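Local coordinates for type IV secretion system protein VirB11 (Brucella suis, PDB 2GZA) that hydrolyses ATP as a hexameric ATPase of the VirB type IV secretion system, a virulence apparatus that could help establish the replication niche in the host, at residues A194-I199 with P212-P217. Sequence-based numbering, arbitrary orientation.
Sequences ALMQEI and PELFLP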
loop_
_atom_site.group_PDB
_atom_site.type_symbol
_atom_site.label_atom_id
_atom_site.label_comp_id
_atom_site.label_asym_id
_atom_site.label_seq_id
_atom_site.Cartn_x
_atom_site.Cartn_y
_atom_site.Cartn_z
ATOM N N ALA C 194 3.147 -43.725 -5.112
ATOM C CA ALA C 194 2.130 -44.698 -4.734
ATOM C C ALA C 194 0.751 -44.206 -5.152
ATOM O O ALA C 194 -0.053 -44.971 -5.664
ATOM C CB ALA C 194 2.171 -44.969 -3.238
ATOM N N LEU C 195 0.492 -42.923 -4.936
ATOM C CA LEU C 195 -0.791 -42.315 -5.290
ATOM C C LEU C 195 -1.016 -42.240 -6.797
ATOM O O LEU C 195 -2.152 -42.332 -7.271
ATOM C CB LEU C 195 -0.926 -40.917 -4.677
ATOM C CG LEU C 195 -1.072 -40.803 -3.157
ATOM C CD1 LEU C 195 -1.005 -39.352 -2.730
ATOM C CD2 LEU C 195 -2.358 -41.451 -2.660
ATOM N N MET C 196 0.069 -42.070 -7.544
ATOM C CA MET C 196 0.017 -42.007 -9.000
ATOM C C MET C 196 -0.364 -43.345 -9.620
ATOM O O MET C 196 -0.946 -43.384 -10.708
ATOM C CB MET C 196 1.348 -41.517 -9.560
ATOM C CG MET C 196 1.489 -40.004 -9.624
ATOM S SD MET C 196 3.201 -39.405 -9.555
ATOM C CE MET C 196 4.008 -40.410 -10.786
ATOM N N GLN C 197 -0.046 -44.436 -8.929
ATOM C CA GLN C 197 -0.418 -45.767 -9.400
ATOM C C GLN C 197 -1.929 -45.991 -9.334
ATOM O O GLN C 197 -2.452 -46.921 -9.934
ATOM C CB GLN C 197 0.345 -46.844 -8.627
ATOM C CG GLN C 197 1.838 -46.905 -8.941
ATOM C CD GLN C 197 2.131 -47.074 -10.428
ATOM O OE1 GLN C 197 2.783 -46.230 -11.041
ATOM N NE2 GLN C 197 1.641 -48.160 -11.013
ATOM N N GLU C 198 -2.624 -45.119 -8.613
ATOM C CA GLU C 198 -4.080 -45.179 -8.486
ATOM C C GLU C 198 -4.803 -44.437 -9.610
ATOM O O GLU C 198 -6.022 -44.548 -9.745
ATOM C CB GLU C 198 -4.534 -44.628 -7.130
ATOM C CG GLU C 198 -3.939 -45.328 -5.914
ATOM C CD GLU C 198 -4.179 -46.831 -5.897
ATOM O OE1 GLU C 198 -3.248 -47.566 -5.499
ATOM O OE2 GLU C 198 -5.287 -47.281 -6.276
ATOM N N ILE C 199 -4.054 -43.665 -10.396
ATOM C CA ILE C 199 -4.592 -43.009 -11.585
ATOM C C ILE C 199 -4.837 -44.072 -12.662
ATOM O O ILE C 199 -3.967 -44.906 -12.908
ATOM C CB ILE C 199 -3.639 -41.892 -12.111
ATOM C CG1 ILE C 199 -3.269 -40.923 -10.982
ATOM C CG2 ILE C 199 -4.265 -41.135 -13.293
ATOM C CD1 ILE C 199 -2.153 -39.963 -11.308
ATOM N N PRO C 212 14.687 -36.697 -12.558
ATOM C CA PRO C 212 13.839 -37.796 -13.016
ATOM C C PRO C 212 13.558 -38.776 -11.882
ATOM O O PRO C 212 14.460 -39.496 -11.443
ATOM C CB PRO C 212 14.671 -38.455 -14.126
ATOM C CG PRO C 212 15.791 -37.495 -14.413
ATOM C CD PRO C 212 16.025 -36.740 -13.161
ATOM N N GLU C 213 12.318 -38.771 -11.397
ATOM C CA GLU C 213 11.913 -39.629 -10.283
ATOM C C GLU C 213 10.519 -40.200 -10.471
ATOM O O GLU C 213 10.240 -41.316 -10.047
ATOM C CB GLU C 213 11.957 -38.866 -8.958
ATOM C CG GLU C 213 13.336 -38.707 -8.347
ATOM C CD GLU C 213 13.316 -37.933 -7.040
ATOM O OE1 GLU C 213 12.485 -37.011 -6.898
ATOM O OE2 GLU C 213 14.136 -38.247 -6.152
ATOM N N LEU C 214 9.645 -39.418 -11.095
ATOM C CA LEU C 214 8.249 -39.801 -11.263
ATOM C C LEU C 214 8.032 -40.606 -12.545
ATOM O O LEU C 214 7.317 -40.174 -13.453
ATOM C CB LEU C 214 7.338 -38.563 -11.217
ATOM C CG LEU C 214 7.344 -37.682 -9.947
ATOM C CD1 LEU C 214 6.617 -36.368 -10.176
ATOM C CD2 LEU C 214 6.754 -38.397 -8.748
ATOM N N PHE C 215 8.660 -41.775 -12.607
ATOM C CA PHE C 215 8.523 -42.676 -13.750
ATOM C C PHE C 215 7.118 -43.262 -13.810
ATOM O O PHE C 215 6.478 -43.449 -12.776
ATOM C CB PHE C 215 9.567 -43.788 -13.681
ATOM C CG PHE C 215 10.946 -43.299 -13.349
ATOM C CD1 PHE C 215 11.683 -42.576 -14.276
ATOM C CD2 PHE C 215 11.507 -43.559 -12.102
ATOM C CE1 PHE C 215 12.955 -42.118 -13.965
ATOM C CE2 PHE C 215 12.777 -43.109 -11.784
ATOM C CZ PHE C 215 13.505 -42.386 -12.718
ATOM N N LEU C 216 6.640 -43.533 -15.023
ATOM C CA LEU C 216 5.279 -44.033 -15.224
ATOM C C LEU C 216 5.244 -45.274 -16.123
ATOM O O LEU C 216 4.856 -45.188 -17.292
ATOM C CB LEU C 216 4.378 -42.924 -15.785
ATOM C CG LEU C 216 4.148 -41.694 -14.897
ATOM C CD1 LEU C 216 3.904 -40.440 -15.717
ATOM C CD2 LEU C 216 3.015 -41.913 -13.904
ATOM N N PRO C 217 5.633 -46.436 -15.573
ATOM C CA PRO C 217 5.713 -47.670 -16.362
ATOM C C PRO C 217 4.347 -48.145 -16.878
ATOM O O PRO C 217 4.270 -48.803 -17.916
ATOM C CB PRO C 217 6.294 -48.681 -15.364
ATOM C CG PRO C 217 5.923 -48.147 -14.023
ATOM C CD PRO C 217 6.006 -46.661 -14.162
#
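M196, on helix 188-196, which follows the P-loop of this P-loop NTPase fold, reaches to L214 and L216, in the loop between strands 205-209 and 222-226. The contact is small, burying 206 Å² in all, and is apolar. A long, unbranched, flexible side chain suits M196, because it can extend from the helix and turn its end onto the loop. Its chain runs out nearly extended to the sulfur and then bends (chi3 49°), which brings the terminal methyl against both leucines. It crosses each leucine side chain at about a right angle. M196 SD is 3.8 Å from L214 CD2, and M196 CE also touches L214 CB. Branched leucines suit these places because they also pack on neighbouring strands: L214 on T207, and L216 on L205 and T207 of 205-209 and on H222 and H224 of 222-226. L214 is also close to T189, predicted to bind ATP, so the contact adjoins the probable nucleotide site.

Polar groups pin the backbones around this apolar contact. L214 is the centre of an inverse gamma turn, and its N donates to E209 OE1 while E213 O accepts from K193 NZ, tying the loop to strand 205-209 and to the helix. Beyond M196 the chain makes a type I turn from M196 to I199, closed by I199 N to M196 O at 3.1 Å. The long side chain of Q197 carries NE2 to D218 OD2, where it bonds. F215 sends its CB away from the helix, and its ring packs on F124 of a neighbouring subunit, while E213 OE2 bonds to S123 N of that subunit. Across the contact the nearest atoms are M196 CE and L216 CD2, 3.6 Å apart.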